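TRNA (cytidine-2'-O-)-methyltransferase TrmJ (Sulfolobus acidocaldarius, PDB 4CNG) catalyses the 2'-O-methylation of cytidine at position 32 of tRNA, using S-adenosyl-L-methionine as methyl donor, and works as a homodimer of SPOUT-type subunits. Local coordinates at residues A[22-36]-A[49-63]. The protein carries 1 engineered substitution. Residues are numbered along the deposited sequence; the frame is centred on the assembly and turned at random.
Sequences TIRLVIVEPEGAYNL and DEFYVVNPKADINEA. Engineered in segment 49-63: Ala-58 (natural residue Cys).
Arg-24 and Tyr-52, two positions apart on one face of neighbouring parallel strands, illustrate how an arginine can be held at once by its edge and by its face. Fully extended as far as CD and then bent at chi3 (-64°), the arginine lays its guanidinium over the tyrosine ring, planes 27° apart, in an off-centre cation-pi stack with CZ 4.5 Å from the ring centroid. Along the guanidinium edge, and in its plane, Glu-50 OE1 accepts side-on from both NE (2.8 Å) and NH2 of Arg-24. Lys-125 takes the other carboxylate oxygen, OE2, while the carbonyls of Ala-87 and Arg-89 receive NH1 of Arg-24.

On the other face of the sheet the contact is apolar, made by Leu-25, Ile-27, Phe-51 and Val-53. Leu-25 and Phe-51 run side by side, Ile-27 CG1 meets the edge of the phenyl ring at CE1 (4.0 Å), and Leu-36, from the helix that links the strands, sets CD1 against both Phe-51 CZ and Val-53 CG2. These contacts build the core of a beta-alpha-beta unit, whose strands 22-28 and 50-54 are joined by regular backbone bonds such as Tyr-52 N to Leu-25 O.

Beyond the strands the two segments stay paired. Asn-55 ND2 donates to Glu-29 OE2 at 2.8 Å from above the carboxylate plane, and Arg-132 binds OE1 of that glutamate. Pro-30 O accepts Lys-57 N (2.9 Å) and Ala-58 N (3.0 Å) from opposite faces of its carbonyl plane; the methyl of Ala-58, an engineered residue, rests against Gly-32 C and Ala-33 N.

Flanked by a carboxylate, two carbonyls and an aromatic face, the Arg-24 charge is probably well compensated, and the shared grip on one oxygen together with the stack should restrict rotation of the guanidinium.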
ATOM      1  N   THR A  22      20.273  -5.939  -3.228  1.00 30.14           N
ATOM      2  CA  THR A  22      19.839  -6.397  -1.924  1.00 22.18           C
ATOM      3  C   THR A  22      19.138  -5.237  -1.257  1.00 21.37           C
ATOM      4  O   THR A  22      19.611  -4.114  -1.318  1.00 23.97           O
ATOM      5  CB  THR A  22      21.036  -6.806  -1.054  1.00 28.85           C
ATOM      6  OG1 THR A  22      21.730  -7.899  -1.671  1.00 51.66           O
ATOM      7  CG2 THR A  22      20.579  -7.210   0.339  1.00 33.80           C
ATOM      8  N   ILE A  23      17.982  -5.506  -0.680  1.00 16.47           N
ATOM      9  CA  ILE A  23      17.155  -4.458  -0.126  1.00 14.74           C
ATOM     10  C   ILE A  23      17.006  -4.598   1.368  1.00 13.80           C
ATOM     11  O   ILE A  23      16.605  -5.635   1.863  1.00 14.44           O
ATOM     12  CB  ILE A  23      15.737  -4.453  -0.758  1.00 17.91           C
ATOM     13  CG1 ILE A  23      15.804  -4.415  -2.290  1.00 24.22           C
ATOM     14  CG2 ILE A  23      14.919  -3.309  -0.166  1.00 18.80           C
ATOM     15  CD1 ILE A  23      16.393  -3.145  -2.847  1.00 25.74           C
ATOM     16  N   ARG A  24      17.329  -3.519   2.067  1.00 12.59           N
ATOM     17  CA  ARG A  24      17.062  -3.391   3.490  1.00 11.71           C
ATOM     18  C   ARG A  24      15.939  -2.376   3.696  1.00 11.31           C
ATOM     19  O   ARG A  24      16.038  -1.237   3.281  1.00 15.18           O
ATOM     20  CB  ARG A  24      18.312  -2.921   4.242  1.00 12.00           C
ATOM     21  CG  ARG A  24      18.059  -2.781   5.727  1.00 12.58           C
ATOM     22  CD  ARG A  24      19.252  -2.196   6.468  1.00 13.64           C
ATOM     23  NE  ARG A  24      20.388  -3.084   6.380  1.00 14.82           N
ATOM     24  CZ  ARG A  24      21.613  -2.775   6.789  1.00 17.77           C
ATOM     25  NH1 ARG A  24      21.872  -1.596   7.343  1.00 20.86           N
ATOM     26  NH2 ARG A  24      22.577  -3.627   6.538  1.00 22.72           N
ATOM     27  N   LEU A  25      14.864  -2.812   4.329  1.00 10.52           N
ATOM     28  CA  LEU A  25      13.781  -1.959   4.713  1.00  9.49           C
ATOM     29  C   LEU A  25      14.042  -1.453   6.131  1.00  9.89           C
ATOM     30  O   LEU A  25      14.277  -2.266   7.012  1.00 11.21           O
ATOM     31  CB  LEU A  25      12.460  -2.734   4.663  1.00 10.65           C
ATOM     32  CG  LEU A  25      11.218  -1.975   5.016  1.00 10.74           C
ATOM     33  CD1 LEU A  25      10.972  -0.841   4.061  1.00 10.95           C
ATOM     34  CD2 LEU A  25      10.050  -2.932   5.055  1.00 11.87           C
ATOM     35  N   VAL A  26      14.007  -0.143   6.305  1.00  9.15           N
ATOM     36  CA  VAL A  26      14.213   0.507   7.601  1.00  8.70           C
ATOM     37  C   VAL A  26      12.978   1.318   7.948  1.00  8.72           C
ATOM     38  O   VAL A  26      12.611   2.221   7.226  1.00 10.29           O
ATOM     39  CB  VAL A  26      15.475   1.433   7.585  1.00  9.80           C
ATOM     40  CG1 VAL A  26      15.619   2.138   8.922  1.00 11.29           C
ATOM     41  CG2 VAL A  26      16.711   0.665   7.189  1.00 10.75           C
ATOM     42  N   ILE A  27      12.368   0.980   9.085  1.00  8.76           N
ATOM     43  CA  ILE A  27      11.199   1.676   9.568  1.00  8.43           C
ATOM     44  C   ILE A  27      11.589   2.411  10.852  1.00  8.83           C
ATOM     45  O   ILE A  27      12.002   1.788  11.813  1.00  9.60           O
ATOM     46  CB  ILE A  27      10.016   0.722   9.826  1.00  9.33           C
ATOM     47  CG1 ILE A  27       9.775  -0.240   8.670  1.00 10.51           C
ATOM     48  CG2 ILE A  27       8.767   1.485  10.166  1.00 10.98           C
ATOM     49  CD1 ILE A  27       9.430   0.447   7.369  1.00 10.11           C
ATOM     50  N   VAL A  28      11.434   3.717  10.850  1.00  8.76           N
ATOM     51  CA  VAL A  28      11.907   4.557  11.960  1.00  9.47           C
ATOM     52  C   VAL A  28      10.777   4.838  12.946  1.00  8.92           C
ATOM     53  O   VAL A  28       9.791   5.499  12.636  1.00 10.72           O
ATOM     54  CB  VAL A  28      12.505   5.855  11.449  1.00 10.00           C
ATOM     55  CG1 VAL A  28      13.028   6.726  12.602  1.00 11.79           C
ATOM     56  CG2 VAL A  28      13.615   5.583  10.464  1.00 11.71           C
ATOM     57  N   GLU A  29      10.938   4.320  14.170  1.00  9.80           N
ATOM     58  CA  GLU A  29      10.038   4.572  15.291  1.00 10.50           C
ATOM     59  C   GLU A  29       8.560   4.383  14.966  1.00 10.51           C
ATOM     60  O   GLU A  29       7.740   5.254  15.252  1.00 11.67           O
ATOM     61  CB  GLU A  29      10.338   5.937  15.916  1.00 12.29           C
ATOM     62  CG  GLU A  29      11.736   5.983  16.535  1.00 14.05           C
ATOM     63  CD  GLU A  29      12.061   7.252  17.320  1.00 16.84           C
ATOM     64  OE1 GLU A  29      11.425   8.290  17.089  1.00 18.30           O
ATOM     65  OE2 GLU A  29      12.988   7.205  18.157  1.00 24.73           O
ATOM     66  N   PRO A  30       8.209   3.227  14.420  1.00 11.15           N
ATOM     67  CA  PRO A  30       6.771   3.027  14.125  1.00 12.44           C
ATOM     68  C   PRO A  30       5.960   3.055  15.381  1.00 11.39           C
ATOM     69  O   PRO A  30       6.322   2.468  16.410  1.00 12.79           O
ATOM     70  CB  PRO A  30       6.732   1.679  13.448  1.00 13.98           C
ATOM     71  CG  PRO A  30       7.951   0.986  14.001  1.00 13.85           C
ATOM     72  CD  PRO A  30       9.017   2.063  14.117  1.00 12.17           C
ATOM     73  N   GLU A  31       4.777   3.637  15.248  1.00 12.65           N
ATOM     74  CA  GLU A  31       3.881   3.884  16.356  1.00 13.88           C
ATOM     75  C   GLU A  31       2.702   2.881  16.384  1.00 14.19           C
ATOM     76  O   GLU A  31       2.219   2.527  17.453  1.00 17.49           O
ATOM     77  CB  GLU A  31       3.364   5.332  16.241  1.00 15.92           C
ATOM     78  CG  GLU A  31       4.486   6.368  16.335  1.00 16.00           C
ATOM     79  CD  GLU A  31       4.232   7.761  15.750  1.00 19.46           C
ATOM     80  OE1 GLU A  31       3.205   8.001  15.104  1.00 27.73           O
ATOM     81  OE2 GLU A  31       5.081   8.656  15.987  1.00 20.68           O
ATOM     82  N   GLY A  32       2.173   2.547  15.209  1.00 13.24           N
ATOM     83  CA  GLY A  32       0.992   1.695  15.126  1.00 13.98           C
ATOM     84  C   GLY A  32       1.327   0.223  15.018  1.00 13.07           C
ATOM     85  O   GLY A  32       2.048  -0.185  14.120  1.00 13.12           O
ATOM     86  N   ALA A  33       0.737  -0.610  15.871  1.00 14.08           N
ATOM     87  CA  ALA A  33       0.938  -2.059  15.774  1.00 14.54           C
ATOM     88  C   ALA A  33       0.396  -2.632  14.482  1.00 13.60           C
ATOM     89  O   ALA A  33       0.970  -3.540  13.918  1.00 13.49           O
ATOM     90  CB  ALA A  33       0.331  -2.769  16.965  1.00 17.06           C
ATOM     91  N   TYR A  34      -0.688  -2.070  13.986  0.50 13.70           N
ATOM     92  CA  TYR A  34      -1.220  -2.530  12.721  0.50 14.10           C
ATOM     93  C   TYR A  34      -0.216  -2.214  11.607  0.50 12.61           C
ATOM     94  O   TYR A  34       0.083  -3.078  10.780  0.50 12.75           O
ATOM     95  CB  TYR A  34      -2.574  -1.881  12.451  0.50 16.08           C
ATOM     96  CG  TYR A  34      -2.639  -0.439  12.879  0.50 15.74           C
ATOM     97  CD1 TYR A  34      -2.230   0.569  12.036  0.50 18.72           C
ATOM     98  CD2 TYR A  34      -2.983  -0.098  14.183  0.50 20.69           C
ATOM     99  CE1 TYR A  34      -2.139   1.869  12.469  0.50 25.38           C
ATOM    100  CE2 TYR A  34      -2.980   1.216  14.600  0.50 25.91           C
ATOM    101  CZ  TYR A  34      -2.544   2.193  13.736  0.50 25.83           C
ATOM    102  OH  TYR A  34      -2.550   3.508  14.121  0.50 35.83           O
ATOM    103  N   ASN A  35       0.371  -1.014  11.610  1.00 11.96           N
ATOM    104  CA  ASN A  35       1.336  -0.704  10.570  1.00 12.19           C
ATOM    105  C   ASN A  35       2.522  -1.629  10.649  1.00 10.55           C
ATOM    106  O   ASN A  35       2.990  -2.104   9.626  1.00 10.65           O
ATOM    107  CB  ASN A  35       1.791   0.723  10.646  1.00 12.61           C
ATOM    108  CG  ASN A  35       0.814   1.671  10.071  1.00 15.58           C
ATOM    109  OD1 ASN A  35       0.135   1.339   9.111  1.00 27.23           O
ATOM    110  ND2 ASN A  35       0.769   2.870  10.578  1.00 17.72           N
ATOM    111  N   LEU A  36       3.055  -1.865  11.837  1.00 10.84           N
ATOM    112  CA  LEU A  36       4.217  -2.733  11.939  1.00 10.81           C
ATOM    113  C   LEU A  36       3.889  -4.153  11.442  1.00  9.94           C
ATOM    114  O   LEU A  36       4.685  -4.751  10.721  1.00 10.31           O
ATOM    115  CB  LEU A  36       4.753  -2.717  13.372  1.00 11.67           C
ATOM    116  CG  LEU A  36       5.981  -3.600  13.628  1.00 13.19           C
ATOM    117  CD1 LEU A  36       7.114  -3.219  12.707  1.00 15.65           C
ATOM    118  CD2 LEU A  36       6.398  -3.530  15.071  1.00 17.42           C
ATOM    119  N   ASP A  49      15.090  -8.516   1.728  1.00 13.38           N
ATOM    120  CA  ASP A  49      16.232  -9.243   2.256  1.00 14.20           C
ATOM    121  C   ASP A  49      16.501  -8.989   3.756  1.00 14.41           C
ATOM    122  O   ASP A  49      16.872  -9.901   4.471  1.00 16.35           O
ATOM    123  CB  ASP A  49      17.465  -8.887   1.442  1.00 16.21           C
ATOM    124  CG  ASP A  49      17.273  -9.195  -0.034  1.00 19.24           C
ATOM    125  OD1 ASP A  49      17.298 -10.387  -0.365  1.00 23.99           O
ATOM    126  OD2 ASP A  49      17.073  -8.257  -0.844  1.00 23.83           O
ATOM    127  N   GLU A  50      16.384  -7.747   4.198  1.00 12.97           N
ATOM    128  CA  GLU A  50      16.713  -7.327   5.573  1.00 13.01           C
ATOM    129  C   GLU A  50      15.648  -6.342   6.015  1.00 11.83           C
ATOM    130  O   GLU A  50      15.143  -5.563   5.212  1.00 12.54           O
ATOM    131  CB  GLU A  50      18.088  -6.648   5.580  1.00 14.44           C
ATOM    132  CG  GLU A  50      19.223  -7.574   5.213  1.00 17.96           C
ATOM    133  CD  GLU A  50      20.592  -6.921   5.256  1.00 20.58           C
ATOM    134  OE1 GLU A  50      20.700  -5.688   5.378  1.00 21.62           O
ATOM    135  OE2 GLU A  50      21.583  -7.659   5.059  1.00 31.54           O
ATOM    136  N   PHE A  51      15.304  -6.402   7.297  1.00 11.81           N
ATOM    137  CA  PHE A  51      14.201  -5.652   7.859  1.00 11.23           C
ATOM    138  C   PHE A  51      14.641  -5.149   9.230  1.00 10.65           C
ATOM    139  O   PHE A  51      14.776  -5.936  10.160  1.00 12.19           O
ATOM    140  CB  PHE A  51      12.959  -6.576   7.947  1.00 12.57           C
ATOM    141  CG  PHE A  51      11.752  -5.982   8.616  1.00 11.50           C
ATOM    142  CD1 PHE A  51      11.416  -4.660   8.513  1.00 12.08           C
ATOM    143  CD2 PHE A  51      10.896  -6.823   9.283  1.00 12.45           C
ATOM    144  CE1 PHE A  51      10.260  -4.179   9.083  1.00 13.09           C
ATOM    145  CE2 PHE A  51       9.727  -6.358   9.868  1.00 13.06           C
ATOM    146  CZ  PHE A  51       9.428  -5.015   9.794  1.00 13.15           C
ATOM    147  N   TYR A  52      14.814  -3.829   9.312  1.00 10.36           N
ATOM    148  CA  TYR A  52      15.241  -3.145  10.532  1.00 10.58           C
ATOM    149  C   TYR A  52      14.169  -2.192  10.999  1.00 11.17           C
ATOM    150  O   TYR A  52      13.582  -1.462  10.201  1.00 11.95           O
ATOM    151  CB  TYR A  52      16.543  -2.333  10.276  1.00 11.34           C
ATOM    152  CG  TYR A  52      17.799  -3.116  10.292  1.00 13.22           C
ATOM    153  CD1 TYR A  52      18.083  -4.058   9.345  1.00 16.00           C
ATOM    154  CD2 TYR A  52      18.773  -2.837  11.222  1.00 18.99           C
ATOM    155  CE1 TYR A  52      19.258  -4.765   9.340  1.00 19.99           C
ATOM    156  CE2 TYR A  52      19.973  -3.527  11.242  1.00 20.20           C
ATOM    157  CZ  TYR A  52      20.234  -4.460  10.255  1.00 22.10           C
ATOM    158  OH  TYR A  52      21.418  -5.163  10.254  1.00 33.00           O
ATOM    159  N   VAL A  53      13.987  -2.131  12.310  0.50 10.86           N
ATOM    160  CA  VAL A  53      13.067  -1.217  12.918  0.50 10.50           C
ATOM    161  C   VAL A  53      13.827  -0.476  14.020  0.50 10.51           C
ATOM    162  O   VAL A  53      14.446  -1.098  14.875  0.50 12.39           O
ATOM    163  CB  VAL A  53      11.842  -1.965  13.452  0.50 10.83           C
ATOM    164  CG1 VAL A  53      10.900  -1.011  14.130  0.50 11.04           C
ATOM    165  CG2 VAL A  53      11.088  -2.607  12.299  0.50 13.63           C
ATOM    166  N   VAL A  54      13.814   0.843  13.940  1.00  9.94           N
ATOM    167  CA  VAL A  54      14.520   1.699  14.874  1.00 10.51           C
ATOM    168  C   VAL A  54      13.561   2.072  16.007  1.00 10.95           C
ATOM    169  O   VAL A  54      12.519   2.678  15.784  1.00 11.13           O
ATOM    170  CB  VAL A  54      15.003   2.953  14.163  1.00 10.80           C
ATOM    171  CG1 VAL A  54      15.739   3.837  15.151  1.00 13.40           C
ATOM    172  CG2 VAL A  54      15.898   2.645  12.980  1.00 13.47           C
ATOM    173  N   ASN A  55      13.932   1.729  17.248  1.00 11.59           N
ATOM    174  CA  ASN A  55      13.231   2.167  18.454  1.00 12.74           C
ATOM    175  C   ASN A  55      11.690   2.098  18.288  1.00 11.83           C
ATOM    176  O   ASN A  55      11.002   3.097  18.380  1.00 12.22           O
ATOM    177  CB  ASN A  55      13.663   3.588  18.828  1.00 13.73           C
ATOM    178  CG  ASN A  55      13.101   4.039  20.147  1.00 14.48           C
ATOM    179  OD1 ASN A  55      12.852   3.208  21.032  1.00 17.70           O
ATOM    180  ND2 ASN A  55      12.839   5.334  20.279  1.00 16.07           N
ATOM    181  N   PRO A  56      11.138   0.904  18.044  1.00 13.48           N
ATOM    182  CA  PRO A  56       9.703   0.787  17.817  1.00 12.60           C
ATOM    183  C   PRO A  56       8.914   1.229  19.047  1.00 12.51           C
ATOM    184  O   PRO A  56       9.252   0.872  20.165  1.00 14.32           O
ATOM    185  CB  PRO A  56       9.520  -0.694  17.521  1.00 15.19           C
ATOM    186  CG  PRO A  56      10.666  -1.377  18.182  1.00 15.39           C
ATOM    187  CD  PRO A  56      11.800  -0.407  18.004  1.00 15.44           C
ATOM    188  N   LYS A  57       7.857   1.966  18.819  1.00 13.25           N
ATOM    189  CA  LYS A  57       6.895   2.357  19.856  1.00 14.09           C
ATOM    190  C   LYS A  57       5.689   1.394  19.909  1.00 14.70           C
ATOM    191  O   LYS A  57       5.190   1.109  20.973  1.00 16.88           O
ATOM    192  CB  LYS A  57       6.456   3.798  19.710  1.00 16.32           C
ATOM    193  CG  LYS A  57       7.604   4.790  19.483  1.00 24.93           C
ATOM    194  CD  LYS A  57       8.697   4.663  20.492  1.00 30.29           C
ATOM    195  CE  LYS A  57       9.781   5.699  20.269  1.00 77.71           C
ATOM    196  NZ  LYS A  57       9.086   6.826  19.665  1.00100.85           N
ATOM    197  N   ALA A  58       5.328   0.844  18.759  1.00 15.45           N
ATOM    198  CA  ALA A  58       4.261  -0.141  18.647  1.00 15.41           C
ATOM    199  C   ALA A  58       4.564  -1.338  19.528  1.00 15.66           C
ATOM    200  O   ALA A  58       5.689  -1.815  19.520  1.00 16.93           O
ATOM    201  CB  ALA A  58       4.144  -0.579  17.187  1.00 17.53           C
ATOM    202  N   ASP A  59       3.516  -1.948  20.080  1.00 15.80           N
ATOM    203  CA  ASP A  59       3.592  -3.213  20.838  1.00 15.32           C
ATOM    204  C   ASP A  59       3.809  -4.363  19.853  1.00 15.28           C
ATOM    205  O   ASP A  59       2.946  -4.680  19.038  1.00 16.91           O
ATOM    206  CB  ASP A  59       2.261  -3.388  21.606  1.00 16.85           C
ATOM    207  CG  ASP A  59       2.153  -4.681  22.391  1.00 18.29           C
ATOM    208  OD1 ASP A  59       2.964  -5.613  22.215  1.00 18.67           O
ATOM    209  OD2 ASP A  59       1.165  -4.793  23.158  1.00 21.13           O
ATOM    210  N   ILE A  60       4.980  -4.984  19.883  1.00 15.10           N
ATOM    211  CA  ILE A  60       5.346  -6.005  18.917  1.00 16.47           C
ATOM    212  C   ILE A  60       4.457  -7.253  19.010  1.00 18.90           C
ATOM    213  O   ILE A  60       4.195  -7.911  17.993  1.00 18.13           O
ATOM    214  CB  ILE A  60       6.826  -6.356  19.044  1.00 18.26           C
ATOM    215  CG1 ILE A  60       7.643  -5.155  18.591  1.00 18.59           C
ATOM    216  CG2 ILE A  60       7.199  -7.563  18.221  1.00 23.54           C
ATOM    217  CD1 ILE A  60       9.069  -5.214  19.009  1.00 21.72           C
ATOM    218  N   ASN A  61       4.013  -7.574  20.227  1.00 21.16           N
ATOM    219  CA  ASN A  61       3.122  -8.681  20.438  1.00 27.17           C
ATOM    220  C   ASN A  61       1.823  -8.447  19.699  1.00 22.22           C
ATOM    221  O   ASN A  61       1.293  -9.352  19.057  1.00 29.49           O
ATOM    222  CB  ASN A  61       2.844  -8.842  21.931  1.00 32.74           C
ATOM    223  CG  ASN A  61       2.423 -10.250  22.302  1.00 59.23           C
ATOM    224  OD1 ASN A  61       3.025 -11.228  21.857  1.00113.35           O
ATOM    225  ND2 ASN A  61       1.442 -10.358  23.193  1.00 85.55           N
ATOM    226  N   GLU A  62       1.302  -7.234  19.772  1.00 18.45           N
ATOM    227  CA  GLU A  62       0.078  -6.876  19.055  1.00 20.39           C
ATOM    228  C   GLU A  62       0.294  -6.877  17.543  1.00 15.33           C
ATOM    229  O   GLU A  62      -0.574  -7.269  16.784  1.00 21.42           O
ATOM    230  CB  GLU A  62      -0.408  -5.502  19.533  1.00 24.58           C
ATOM    231  CG  GLU A  62      -1.780  -5.099  19.021  1.00 34.80           C
ATOM    232  CD  GLU A  62      -2.887  -6.034  19.487  1.00 60.08           C
ATOM    233  OE1 GLU A  62      -2.743  -6.641  20.574  1.00 99.32           O
ATOM    234  OE2 GLU A  62      -3.916  -6.140  18.785  1.00106.89           O
ATOM    235  N   ALA A  63       1.459  -6.430  17.112  1.00 13.54           N
ATOM    236  CA  ALA A  63       1.750  -6.347  15.693  1.00 12.76           C
ATOM    237  C   ALA A  63       1.726  -7.711  15.011  1.00 14.03           C
ATOM    238  O   ALA A  63       1.338  -7.825  13.867  1.00 15.89           O
ATOM    239  CB  ALA A  63       3.102  -5.679  15.495  1.00 12.62           C
TER